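Local atomic coordinates of regulatory protein BlaR1 (Bacillus licheniformis, PDB entry 1NRF), a protein that senses beta-lactam antibiotics outside the cell with its C-terminal penicillin-binding domain, the part in this entry, and probably relays the signal inward once acylated. Residues A[62-67]-A[212-217]; A[186-191]-A[196-201]; A[69-74]-A[173-178]; A[135-140]-A[162-167]. All blocks are in the same frame, centred on the assembly; numbering follows the deposited sequence.

Contact 1: A[62-67]-A[212-217]; sequences ASTYKV and AGWFIG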
loop_
_atom_site.group_PDB
_atom_site.type_symbol
_atom_site.label_atom_id
_atom_site.label_comp_id
_atom_site.label_asym_id
_atom_site.label_seq_id
_atom_site.Cartn_x
_atom_site.Cartn_y
_atom_site.Cartn_z
ATOM N N ALA A 62 1.401 5.565 -5.449
ATOM C CA ALA A 62 1.109 4.651 -6.554
ATOM C C ALA A 62 0.024 3.639 -6.150
ATOM O O ALA A 62 -0.849 3.953 -5.339
ATOM C CB ALA A 62 2.384 3.934 -6.994
ATOM N N SER A 63 0.068 2.431 -6.701
ATOM C CA SER A 63 -0.946 1.437 -6.347
ATOM C C SER A 63 -1.118 1.128 -4.851
ATOM O O SER A 63 -2.079 0.463 -4.489
ATOM C CB SER A 63 -0.701 0.123 -7.081
ATOM O OG SER A 63 -1.249 0.155 -8.375
ATOM N N THR A 64 -0.211 1.585 -3.983
ATOM C CA THR A 64 -0.386 1.305 -2.548
ATOM C C THR A 64 -1.614 2.037 -2.029
ATOM O O THR A 64 -2.235 1.620 -1.052
ATOM C CB THR A 64 0.842 1.750 -1.660
ATOM O OG1 THR A 64 0.981 3.180 -1.670
ATOM C CG2 THR A 64 2.113 1.096 -2.146
ATOM N N TYR A 65 -1.967 3.121 -2.707
ATOM C CA TYR A 65 -3.092 3.941 -2.296
ATOM C C TYR A 65 -4.477 3.318 -2.569
ATOM O O TYR A 65 -5.484 3.738 -1.985
ATOM C CB TYR A 65 -2.978 5.315 -2.977
ATOM C CG TYR A 65 -4.081 6.246 -2.583
ATOM C CD1 TYR A 65 -4.099 6.824 -1.318
ATOM C CD2 TYR A 65 -5.164 6.465 -3.431
ATOM C CE1 TYR A 65 -5.172 7.584 -0.896
ATOM C CE2 TYR A 65 -6.246 7.227 -3.026
ATOM C CZ TYR A 65 -6.247 7.781 -1.751
ATOM O OH TYR A 65 -7.321 8.514 -1.321
ATOM N N LYS A 66 -4.524 2.324 -3.455
ATOM C CA LYS A 66 -5.777 1.653 -3.804
ATOM C C LYS A 66 -6.542 1.113 -2.583
ATOM O O LYS A 66 -7.769 0.987 -2.607
ATOM C CB LYS A 66 -5.498 0.508 -4.779
ATOM C CG LYS A 66 -5.225 0.923 -6.219
ATOM C CD LYS A 66 -4.884 -0.320 -7.033
ATOM C CE LYS A 66 -4.796 -0.047 -8.520
ATOM N NZ LYS A 66 -3.744 0.923 -8.858
ATOM N N VAL A 67 -5.812 0.795 -1.519
ATOM C CA VAL A 67 -6.418 0.295 -0.288
ATOM C C VAL A 67 -7.375 1.347 0.276
ATOM O O VAL A 67 -8.502 1.036 0.665
ATOM C CB VAL A 67 -5.330 -0.029 0.780
ATOM C CG1 VAL A 67 -5.977 -0.398 2.102
ATOM C CG2 VAL A 67 -4.438 -1.174 0.291
ATOM N N ALA A 212 10.572 3.080 -9.287
ATOM C CA ALA A 212 10.340 3.078 -7.847
ATOM C C ALA A 212 9.337 1.993 -7.512
ATOM O O ALA A 212 8.435 1.717 -8.294
ATOM C CB ALA A 212 9.815 4.422 -7.401
ATOM N N GLY A 213 9.507 1.366 -6.353
ATOM C CA GLY A 213 8.598 0.311 -5.949
ATOM C C GLY A 213 8.169 0.370 -4.494
ATOM O O GLY A 213 8.948 0.744 -3.614
ATOM N N TRP A 214 6.923 -0.022 -4.251
ATOM C CA TRP A 214 6.340 -0.035 -2.914
ATOM C C TRP A 214 5.757 -1.396 -2.562
ATOM O O TRP A 214 5.227 -2.107 -3.412
ATOM C CB TRP A 214 5.151 0.921 -2.800
ATOM C CG TRP A 214 5.373 2.370 -2.529
ATOM C CD1 TRP A 214 5.128 3.396 -3.395
ATOM C CD2 TRP A 214 5.637 2.978 -1.254
ATOM N NE1 TRP A 214 5.199 4.598 -2.741
ATOM C CE2 TRP A 214 5.509 4.379 -1.425
ATOM C CE3 TRP A 214 5.961 2.476 0.019
ATOM C CZ2 TRP A 214 5.691 5.291 -0.370
ATOM C CZ3 TRP A 214 6.146 3.382 1.069
ATOM C CH2 TRP A 214 6.007 4.774 0.866
ATOM N N PHE A 215 5.849 -1.740 -1.289
ATOM C CA PHE A 215 5.229 -2.946 -0.781
ATOM C C PHE A 215 4.969 -2.700 0.694
ATOM O O PHE A 215 5.891 -2.687 1.515
ATOM C CB PHE A 215 6.072 -4.204 -0.978
ATOM C CG PHE A 215 5.331 -5.452 -0.608
ATOM C CD1 PHE A 215 4.111 -5.738 -1.207
ATOM C CD2 PHE A 215 5.785 -6.278 0.413
ATOM C CE1 PHE A 215 3.341 -6.823 -0.786
ATOM C CE2 PHE A 215 5.030 -7.368 0.846
ATOM C CZ PHE A 215 3.799 -7.642 0.247
ATOM N N ILE A 216 3.700 -2.468 1.005
ATOM C CA ILE A 216 3.266 -2.192 2.359
ATOM C C ILE A 216 2.256 -3.245 2.764
ATOM O O ILE A 216 1.717 -3.947 1.919
ATOM C CB ILE A 216 2.602 -0.788 2.460
ATOM C CG1 ILE A 216 1.233 -0.787 1.756
ATOM C CG2 ILE A 216 3.510 0.250 1.823
ATOM C CD1 ILE A 216 0.500 0.545 1.842
ATOM N N GLY A 217 2.004 -3.350 4.062
ATOM C CA GLY A 217 1.052 -4.326 4.543
ATOM C C GLY A 217 1.351 -4.726 5.971
ATOM O O GLY A 217 2.033 -4.014 6.704
#
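Thr64 reaches from the 3-10 turn that leads into helix 66-76 to two residues of strand 212-217, Trp214 and Ile216, and its three side-chain heavy atoms divide the work. CB itself is the point reached by Ile216, whose CD1 lies 3.7 Å from Thr64 CB; the extended CG1 arm of the isoleucine (chi2 178°) carries that methyl across. From CB the branches part. OG1 lies over one face of the Trp214 indole, yet its polar partners are elsewhere, at Pro61 O and Gln161 OE1, both hydrogen-bonded to it. CG2 is turned to the root of the tryptophan, around CB and CG, although the modelled spacing there is tighter than carbons allow and its exact value is doubtful. The two side chains meet at about a right angle. The indole N-H of Trp214, at NE1, is hydrogen-bonded to Ala60 O, while His231 meets its ring edge-to-face. One residue before Thr64 stands Ser63, whose OG takes a 2.7 Å hydrogen bond from Lys66 NZ. Strand and helix start are thus joined through a residue inside the Ser-x-x-Lys motif of penicillin-binding proteins, with Ser63 the probable site of acylation.

Contact 2: A[186-191]-A[196-201]; sequences SIRLEE and VLSGKT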
loop_
_atom_site.group_PDB
_atom_site.type_symbol
_atom_site.label_atom_id
_atom_site.label_comp_id
_atom_site.label_asym_id
_atom_site.label_seq_id
_atom_site.Cartn_x
_atom_site.Cartn_y
_atom_site.Cartn_z
ATOM N N SER A 186 -9.531 -7.940 0.490
ATOM C CA SER A 186 -9.020 -7.604 -0.834
ATOM C C SER A 186 -7.495 -7.679 -0.926
ATOM O O SER A 186 -6.948 -7.925 -2.000
ATOM C CB SER A 186 -9.479 -6.199 -1.233
ATOM O OG SER A 186 -8.982 -5.225 -0.325
ATOM N N ILE A 187 -6.813 -7.468 0.194
ATOM C CA ILE A 187 -5.355 -7.492 0.207
ATOM C C ILE A 187 -4.711 -8.667 0.954
ATOM O O ILE A 187 -3.488 -8.760 1.023
ATOM C CB ILE A 187 -4.810 -6.198 0.797
ATOM C CG1 ILE A 187 -5.301 -6.057 2.236
ATOM C CG2 ILE A 187 -5.261 -5.017 -0.054
ATOM C CD1 ILE A 187 -4.637 -4.958 3.001
ATOM N N ARG A 188 -5.525 -9.552 1.523
ATOM C CA ARG A 188 -4.999 -10.719 2.233
ATOM C C ARG A 188 -4.344 -11.589 1.163
ATOM O O ARG A 188 -5.010 -12.009 0.221
ATOM C CB ARG A 188 -6.143 -11.482 2.905
ATOM C CG ARG A 188 -5.727 -12.407 4.034
ATOM C CD ARG A 188 -6.935 -13.123 4.618
ATOM N NE ARG A 188 -8.058 -12.215 4.878
ATOM C CZ ARG A 188 -8.099 -11.302 5.846
ATOM N NH1 ARG A 188 -9.170 -10.531 5.987
ATOM N NH2 ARG A 188 -7.080 -11.160 6.682
ATOM N N LEU A 189 -3.052 -11.864 1.305
ATOM C CA LEU A 189 -2.325 -12.659 0.309
ATOM C C LEU A 189 -2.118 -14.153 0.571
ATOM O O LEU A 189 -2.436 -14.979 -0.283
ATOM C CB LEU A 189 -0.960 -12.029 0.050
ATOM C CG LEU A 189 -1.020 -10.624 -0.534
ATOM C CD1 LEU A 189 0.370 -9.994 -0.509
ATOM C CD2 LEU A 189 -1.581 -10.695 -1.950
ATOM N N GLU A 190 -1.562 -14.488 1.732
ATOM C CA GLU A 190 -1.283 -15.876 2.095
ATOM C C GLU A 190 -1.452 -16.144 3.587
ATOM O O GLU A 190 -1.685 -15.234 4.379
ATOM C CB GLU A 190 0.155 -16.248 1.725
ATOM C CG GLU A 190 0.475 -16.252 0.253
ATOM C CD GLU A 190 1.791 -16.953 -0.051
ATOM O OE1 GLU A 190 1.935 -18.143 0.310
ATOM O OE2 GLU A 190 2.681 -16.320 -0.653
ATOM N N GLU A 191 -1.317 -17.411 3.959
ATOM C CA GLU A 191 -1.404 -17.817 5.352
ATOM C C GLU A 191 -0.526 -19.033 5.547
ATOM O O GLU A 191 -0.840 -20.105 5.048
ATOM C CB GLU A 191 -2.835 -18.176 5.752
ATOM C CG GLU A 191 -2.968 -18.367 7.262
ATOM C CD GLU A 191 -4.295 -18.959 7.684
ATOM O OE1 GLU A 191 -5.343 -18.492 7.188
ATOM O OE2 GLU A 191 -4.284 -19.886 8.526
ATOM N N VAL A 196 -0.836 -14.722 8.916
ATOM C CA VAL A 196 -1.544 -14.274 7.722
ATOM C C VAL A 196 -0.863 -13.035 7.145
ATOM O O VAL A 196 -0.680 -12.040 7.842
ATOM C CB VAL A 196 -3.007 -13.904 8.023
ATOM C CG1 VAL A 196 -3.675 -13.429 6.757
ATOM C CG2 VAL A 196 -3.749 -15.099 8.595
ATOM N N LEU A 197 -0.502 -13.105 5.870
ATOM C CA LEU A 197 0.146 -11.996 5.191
ATOM C C LEU A 197 -0.836 -11.172 4.356
ATOM O O LEU A 197 -1.591 -11.719 3.554
ATOM C CB LEU A 197 1.247 -12.510 4.269
ATOM C CG LEU A 197 2.050 -11.441 3.519
ATOM C CD1 LEU A 197 2.936 -10.702 4.519
ATOM C CD2 LEU A 197 2.909 -12.083 2.422
ATOM N N SER A 198 -0.820 -9.859 4.563
ATOM C CA SER A 198 -1.653 -8.924 3.813
ATOM C C SER A 198 -0.671 -7.887 3.255
ATOM O O SER A 198 0.320 -7.556 3.919
ATOM C CB SER A 198 -2.671 -8.224 4.728
ATOM O OG SER A 198 -3.692 -9.105 5.173
ATOM N N GLY A 199 -0.933 -7.390 2.046
ATOM C CA GLY A 199 -0.056 -6.400 1.453
ATOM C C GLY A 199 -0.497 -5.894 0.094
ATOM O O GLY A 199 -1.458 -6.394 -0.493
ATOM N N LYS A 200 0.212 -4.891 -0.414
ATOM C CA LYS A 200 -0.104 -4.311 -1.713
ATOM C C LYS A 200 1.122 -3.645 -2.333
ATOM O O LYS A 200 1.827 -2.876 -1.676
ATOM C CB LYS A 200 -1.251 -3.306 -1.569
ATOM C CG LYS A 200 -2.251 -3.355 -2.730
ATOM C CD LYS A 200 -1.911 -2.328 -3.789
ATOM C CE LYS A 200 -2.330 -2.782 -5.160
ATOM N NZ LYS A 200 -1.317 -3.725 -5.692
ATOM N N THR A 201 1.373 -3.959 -3.600
ATOM C CA THR A 201 2.518 -3.415 -4.334
ATOM C C THR A 201 2.226 -2.082 -5.001
ATOM O O THR A 201 1.077 -1.709 -5.200
ATOM C CB THR A 201 2.974 -4.348 -5.471
ATOM O OG1 THR A 201 1.883 -4.536 -6.382
ATOM C CG2 THR A 201 3.438 -5.676 -4.931
#
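Leu197 O is gripped by two consecutive backbone amides of the facing strand: Leu189 N binds Leu197 O at 2.7 Å, in the carbonyl plane, and Glu190 N adds a weak bond to Leu197 O at 3.3 Å. Two residues thus face one, which defines a classic beta bulge and shifts the antiparallel register by a residue. Within the bulge Leu197 N returns a bond to Glu190 O at 2.9 Å; beyond it, Gly199 N reaches Ile187 O at 3.1 Å. The local strand axes run at 151° to each other.

Arg188, Glu191, Val196 and Ser198 share one face of this hairpin. Val196 is the hub, its two methyls facing different neighbours: CG1 lies 3.6 Å from Arg188 CG, and CG2 lies 3.6 Å from Glu191 CG, though the glutamate is poorly ordered and this half is less sure. With CG1 anti to the backbone N (chi1 179°), the valine sets one methyl against each of the two longer chains. Beyond it Arg188 bends at chi3 (-47°), and Val196 CG1 sits at the edge of the guanidinium, whose NH1 forms a salt bridge with Asp185. The bulged Leu189 lays CD1 alongside the backbone of Gly199.

The hairpin ends the sheet: strand 188-192 is outermost, strand 195-205 bonds strand 211-220 on its other side, Ile187 packs on Val67 of helix 66-76, and Lys200, of the Lys-Thr-Gly motif, reaches Ser111 and the side chain of Ser63.

Contact 3: A[69-74]-A[173-178]; sequences SALLAL and FDFKQS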
loop_
_atom_site.group_PDB
_atom_site.type_symbol
_atom_site.label_atom_id
_atom_site.label_comp_id
_atom_site.label_asym_id
_atom_site.label_seq_id
_atom_site.Cartn_x
_atom_site.Cartn_y
_atom_site.Cartn_z
ATOM N N SER A 69 -8.398 4.007 -1.467
ATOM C CA SER A 69 -9.302 4.396 -2.537
ATOM C C SER A 69 -10.527 3.490 -2.418
ATOM O O SER A 69 -11.670 3.945 -2.500
ATOM C CB SER A 69 -8.637 4.181 -3.901
ATOM O OG SER A 69 -9.569 4.372 -4.956
ATOM N N ALA A 70 -10.266 2.203 -2.210
ATOM C CA ALA A 70 -11.316 1.199 -2.075
ATOM C C ALA A 70 -12.197 1.446 -0.849
ATOM O O ALA A 70 -13.406 1.238 -0.888
ATOM C CB ALA A 70 -10.687 -0.189 -1.999
ATOM N N LEU A 71 -11.579 1.898 0.236
ATOM C CA LEU A 71 -12.296 2.162 1.478
ATOM C C LEU A 71 -13.274 3.330 1.334
ATOM O O LEU A 71 -14.386 3.288 1.859
ATOM C CB LEU A 71 -11.295 2.450 2.598
ATOM C CG LEU A 71 -11.852 2.660 4.007
ATOM C CD1 LEU A 71 -12.652 1.448 4.476
ATOM C CD2 LEU A 71 -10.678 2.918 4.931
ATOM N N LEU A 72 -12.855 4.374 0.626
ATOM C CA LEU A 72 -13.716 5.524 0.424
ATOM C C LEU A 72 -14.884 5.095 -0.457
ATOM O O LEU A 72 -16.027 5.450 -0.184
ATOM C CB LEU A 72 -12.949 6.669 -0.244
ATOM C CG LEU A 72 -13.802 7.876 -0.661
ATOM C CD1 LEU A 72 -14.390 8.545 0.574
ATOM C CD2 LEU A 72 -12.966 8.863 -1.454
ATOM N N ALA A 73 -14.589 4.321 -1.503
ATOM C CA ALA A 73 -15.618 3.852 -2.426
ATOM C C ALA A 73 -16.721 3.071 -1.711
ATOM O O ALA A 73 -17.909 3.244 -2.001
ATOM C CB ALA A 73 -14.988 2.994 -3.512
ATOM N N LEU A 74 -16.326 2.207 -0.784
ATOM C CA LEU A 74 -17.284 1.416 -0.024
ATOM C C LEU A 74 -18.099 2.316 0.911
ATOM O O LEU A 74 -19.328 2.238 0.962
ATOM C CB LEU A 74 -16.548 0.349 0.795
ATOM C CG LEU A 74 -15.882 -0.768 -0.009
ATOM C CD1 LEU A 74 -15.003 -1.619 0.905
ATOM C CD2 LEU A 74 -16.969 -1.617 -0.690
ATOM N N PHE A 173 -10.114 5.292 12.482
ATOM C CA PHE A 173 -10.798 6.241 11.609
ATOM C C PHE A 173 -12.307 6.036 11.702
ATOM O O PHE A 173 -13.087 6.744 11.065
ATOM C CB PHE A 173 -10.329 6.054 10.167
ATOM C CG PHE A 173 -8.937 6.551 9.919
ATOM C CD1 PHE A 173 -8.122 5.938 8.976
ATOM C CD2 PHE A 173 -8.449 7.661 10.610
ATOM C CE1 PHE A 173 -6.840 6.427 8.719
ATOM C CE2 PHE A 173 -7.175 8.156 10.363
ATOM C CZ PHE A 173 -6.367 7.540 9.414
ATOM N N ASP A 174 -12.702 5.044 12.493
ATOM C CA ASP A 174 -14.103 4.723 12.726
ATOM C C ASP A 174 -14.986 4.662 11.479
ATOM O O ASP A 174 -15.909 5.464 11.313
ATOM C CB ASP A 174 -14.683 5.720 13.728
ATOM C CG ASP A 174 -16.085 5.366 14.154
ATOM O OD1 ASP A 174 -16.372 4.161 14.324
ATOM O OD2 ASP A 174 -16.899 6.294 14.330
ATOM N N PHE A 175 -14.688 3.712 10.599
ATOM C CA PHE A 175 -15.470 3.509 9.387
ATOM C C PHE A 175 -16.353 2.303 9.670
ATOM O O PHE A 175 -16.120 1.583 10.634
ATOM C CB PHE A 175 -14.556 3.215 8.191
ATOM C CG PHE A 175 -13.816 4.422 7.674
ATOM C CD1 PHE A 175 -14.512 5.562 7.280
ATOM C CD2 PHE A 175 -12.424 4.419 7.579
ATOM C CE1 PHE A 175 -13.838 6.682 6.800
ATOM C CE2 PHE A 175 -11.739 5.527 7.104
ATOM C CZ PHE A 175 -12.449 6.667 6.711
ATOM N N LYS A 176 -17.370 2.078 8.847
ATOM C CA LYS A 176 -18.238 0.930 9.073
ATOM C C LYS A 176 -17.358 -0.324 9.157
ATOM O O LYS A 176 -16.534 -0.589 8.273
ATOM C CB LYS A 176 -19.281 0.810 7.950
ATOM C CG LYS A 176 -20.332 1.927 7.964
ATOM C CD LYS A 176 -21.347 1.799 6.821
ATOM C CE LYS A 176 -20.721 2.100 5.455
ATOM N NZ LYS A 176 -21.642 1.839 4.293
ATOM N N GLN A 177 -17.518 -1.066 10.249
ATOM C CA GLN A 177 -16.751 -2.281 10.494
ATOM C C GLN A 177 -16.731 -3.191 9.265
ATOM O O GLN A 177 -15.714 -3.813 8.949
ATOM C CB GLN A 177 -17.354 -3.013 11.691
ATOM C CG GLN A 177 -16.873 -4.433 11.876
ATOM C CD GLN A 177 -17.886 -5.285 12.621
ATOM O OE1 GLN A 177 -18.114 -5.100 13.821
ATOM N NE2 GLN A 177 -18.513 -6.220 11.904
ATOM N N SER A 178 -17.860 -3.240 8.566
ATOM C CA SER A 178 -18.012 -4.058 7.371
ATOM C C SER A 178 -17.063 -3.714 6.220
ATOM O O SER A 178 -16.532 -4.607 5.560
ATOM C CB SER A 178 -19.456 -3.965 6.869
ATOM O OG SER A 178 -19.626 -4.664 5.648
#
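Leu71 and Phe175 bring the helix 66-76, which carries the Ser-x-x-Lys lysine of the penicillin-binding fold, against the loop leading into helix 177-187. The leucine holds CG anti to its own amide nitrogen (chi1 -176°), a conformation that extends the branch away from the helix, and CD2 makes the closest approach, 3.5 Å from Phe175 CD2. The neighbouring ring carbon is almost as near, with Phe175 CE2 at 3.6 Å from Leu71 CD2. A single methyl therefore rests on one ring bond, arriving obliquely. Phe175 in turn has its ring swung beside its backbone N (chi1 -74°), which aims it at the helix; Tyr131 of helix 125-134 touches both residues and closes the small apolar cluster, joined by Ile135.

Lys176, at the N-cap position of helix 177-187, behaves differently. Its chain bends at chi3 (-70°), so that the ammonium end comes nearer to the helix than its first bond would suggest. Lys176 NZ nevertheless stops 4.1 Å from Leu74 O, too far for a hydrogen bond, whereas its backbone N is bonded to Glu75 OE2. Leu74 sends its own side chain onto Asn179, Thr182 and Val183 of helix 177-187. The loop also folds over its own aromatic ring: Phe173 O lies 4.0 Å above the plane of Phe175, over the ring centre.

Contact 4: A[135-140]-A[162-167]; sequences IHYGNE and VNILKK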
loop_
_atom_site.group_PDB
_atom_site.type_symbol
_atom_site.label_atom_id
_atom_site.label_comp_id
_atom_site.label_asym_id
_atom_site.label_seq_id
_atom_site.Cartn_x
_atom_site.Cartn_y
_atom_site.Cartn_z
ATOM N N ILE A 135 -8.382 11.500 6.765
ATOM C CA ILE A 135 -7.501 10.456 7.288
ATOM C C ILE A 135 -6.047 10.919 7.313
ATOM O O ILE A 135 -5.140 10.124 7.587
ATOM C CB ILE A 135 -7.587 9.149 6.458
ATOM C CG1 ILE A 135 -7.106 9.405 5.028
ATOM C CG2 ILE A 135 -9.009 8.604 6.492
ATOM C CD1 ILE A 135 -6.989 8.148 4.182
ATOM N N HIS A 136 -5.845 12.210 7.045
ATOM C CA HIS A 136 -4.516 12.819 6.990
ATOM C C HIS A 136 -3.494 11.894 6.314
ATOM O O HIS A 136 -2.553 11.397 6.939
ATOM C CB HIS A 136 -4.040 13.228 8.395
ATOM C CG HIS A 136 -2.907 14.213 8.383
ATOM N ND1 HIS A 136 -2.787 15.223 9.314
ATOM C CD2 HIS A 136 -1.853 14.351 7.540
ATOM C CE1 HIS A 136 -1.711 15.943 9.044
ATOM N NE2 HIS A 136 -1.127 15.435 7.972
ATOM N N TYR A 137 -3.694 11.686 5.018
ATOM C CA TYR A 137 -2.829 10.833 4.222
ATOM C C TYR A 137 -1.654 11.599 3.611
ATOM O O TYR A 137 -1.822 12.398 2.688
ATOM C CB TYR A 137 -3.656 10.160 3.127
ATOM C CG TYR A 137 -2.929 9.064 2.374
ATOM C CD1 TYR A 137 -1.909 9.361 1.464
ATOM C CD2 TYR A 137 -3.291 7.730 2.539
ATOM C CE1 TYR A 137 -1.279 8.356 0.740
ATOM C CE2 TYR A 137 -2.667 6.719 1.813
ATOM C CZ TYR A 137 -1.666 7.041 0.920
ATOM O OH TYR A 137 -1.058 6.043 0.207
ATOM N N GLY A 138 -0.463 11.341 4.140
ATOM C CA GLY A 138 0.735 11.987 3.641
ATOM C C GLY A 138 0.638 13.495 3.614
ATOM O O GLY A 138 0.116 14.103 4.533
ATOM N N ASN A 139 1.144 14.104 2.550
ATOM C CA ASN A 139 1.103 15.550 2.432
ATOM C C ASN A 139 -0.314 16.033 2.148
ATOM O O ASN A 139 -0.584 17.233 2.181
ATOM C CB ASN A 139 2.065 16.024 1.331
ATOM C CG ASN A 139 1.712 15.485 -0.049
ATOM O OD1 ASN A 139 0.668 14.858 -0.244
ATOM N ND2 ASN A 139 2.588 15.738 -1.021
ATOM N N GLU A 140 -1.212 15.085 1.881
ATOM C CA GLU A 140 -2.613 15.385 1.586
ATOM C C GLU A 140 -2.846 16.126 0.261
ATOM O O GLU A 140 -3.975 16.503 -0.030
ATOM C CB GLU A 140 -3.234 16.203 2.732
ATOM C CG GLU A 140 -3.407 15.433 4.034
ATOM C CD GLU A 140 -3.969 16.290 5.157
ATOM O OE1 GLU A 140 -4.373 15.730 6.195
ATOM O OE2 GLU A 140 -4.002 17.528 5.010
ATOM N N VAL A 162 3.095 2.896 7.346
ATOM C CA VAL A 162 2.935 1.978 8.480
ATOM C C VAL A 162 1.969 2.529 9.523
ATOM O O VAL A 162 1.049 1.829 9.955
ATOM C CB VAL A 162 4.311 1.666 9.181
ATOM C CG1 VAL A 162 4.076 1.037 10.552
ATOM C CG2 VAL A 162 5.158 0.715 8.307
ATOM N N ASN A 163 2.152 3.789 9.915
ATOM C CA ASN A 163 1.281 4.371 10.930
ATOM C C ASN A 163 -0.179 4.433 10.508
ATOM O O ASN A 163 -1.063 4.141 11.315
ATOM C CB ASN A 163 1.769 5.770 11.348
ATOM C CG ASN A 163 3.121 5.735 12.057
ATOM O OD1 ASN A 163 3.465 4.758 12.717
ATOM N ND2 ASN A 163 3.881 6.808 11.930
ATOM N N ILE A 164 -0.444 4.800 9.253
ATOM C CA ILE A 164 -1.833 4.888 8.806
ATOM C C ILE A 164 -2.408 3.495 8.522
ATOM O O ILE A 164 -3.606 3.273 8.683
ATOM C CB ILE A 164 -1.989 5.858 7.571
ATOM C CG1 ILE A 164 -3.443 6.333 7.479
ATOM C CG2 ILE A 164 -1.540 5.185 6.269
ATOM C CD1 ILE A 164 -3.679 7.425 6.427
ATOM N N LEU A 165 -1.555 2.553 8.122
ATOM C CA LEU A 165 -2.018 1.187 7.891
ATOM C C LEU A 165 -2.535 0.612 9.217
ATOM O O LEU A 165 -3.494 -0.159 9.220
ATOM C CB LEU A 165 -0.891 0.304 7.354
ATOM C CG LEU A 165 -0.797 0.078 5.840
ATOM C CD1 LEU A 165 0.521 -0.601 5.493
ATOM C CD2 LEU A 165 -1.964 -0.775 5.376
ATOM N N LYS A 166 -1.907 0.994 10.335
ATOM C CA LYS A 166 -2.324 0.523 11.660
ATOM C C LYS A 166 -3.658 1.174 12.035
ATOM O O LYS A 166 -4.543 0.520 12.602
ATOM C CB LYS A 166 -1.277 0.856 12.729
ATOM C CG LYS A 166 -1.696 0.416 14.138
ATOM C CD LYS A 166 -0.677 0.794 15.188
ATOM C CE LYS A 166 -1.196 0.539 16.609
ATOM N NZ LYS A 166 -1.349 -0.899 16.960
ATOM N N LYS A 167 -3.794 2.461 11.722
ATOM C CA LYS A 167 -5.045 3.173 11.987
ATOM C C LYS A 167 -6.194 2.519 11.210
ATOM O O LYS A 167 -7.340 2.496 11.665
ATOM C CB LYS A 167 -4.932 4.647 11.578
ATOM C CG LYS A 167 -4.192 5.499 12.580
ATOM C CD LYS A 167 -4.631 6.931 12.466
ATOM C CE LYS A 167 -3.901 7.797 13.470
ATOM N NZ LYS A 167 -2.436 7.785 13.215
#
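Ile135, the first residue to leave helix 125-134, meets Ile164 through backbone and side chain together. Its carbonyl oxygen is the nearest atom, Ile135 O lying 3.3 Å from Ile164 CD1, and the two terminal methyls, Ile135 CD1 and Ile164 CD1, lie 4.1 Å apart, the side chains meeting at about a right angle. Next, His136 takes a positive phi as the C-prime residue of a Schellman motif, in which Tyr137 N bonds back to Leu132 O. One face of the His136 imidazole has Glu140 OE1 3.0 Å above it, displaced toward the rim, while Gly138 O stands in plane at the ring edge.

Tyr137 supplies the second apolar contact: its CD2 lies 3.9 Å from Ile164 CD1, approached obliquely to the ring. The reach from the other side depends on Ile164, whose CG1 stands anti to its backbone N (chi1 -159°) and whose outer bond is extended, driving one methyl between Ile135 and Tyr137. From Tyr137 to Glu140 the chain makes a type II' turn, closed by Glu140 N to Tyr137 O at 2.9 Å. Gly138 brings the positive phi that this turn needs, and Asn139 OD1 and ND2 bond to Gln155 and Ser153. The Tyr-Gly-Asn sequence recalls the conserved motif of class D beta-lactamases.

Around this junction, Phe68 of helix 66-76 touches both isoleucines and, with Tyr65, packs edge-to-face with Tyr137, while helix 158-170 lays Val162 and Leu165 on Phe227 of strand 225-234.

How the contacts relate
From the N terminus, contact 1 opens first at 62-67, and contact 3 opens immediately after it at 69-74, on the same helix. The chain then passes through helices to 135-140, where contact 4 opens; it closes at 162-167, and contact 3 closes soon afterwards at 173-178. Contact 4 is thus nested in contact 3, and both lie within contact 1. Contact 2 is a short hairpin at 186-201, in series with contacts 3 and 4 but also inside contact 1, which closes last at 212-217. No two loops cross. Contacts 1 and 2 meet within the sheet, while contacts 3 and 4 tie the helical part together around Phe173.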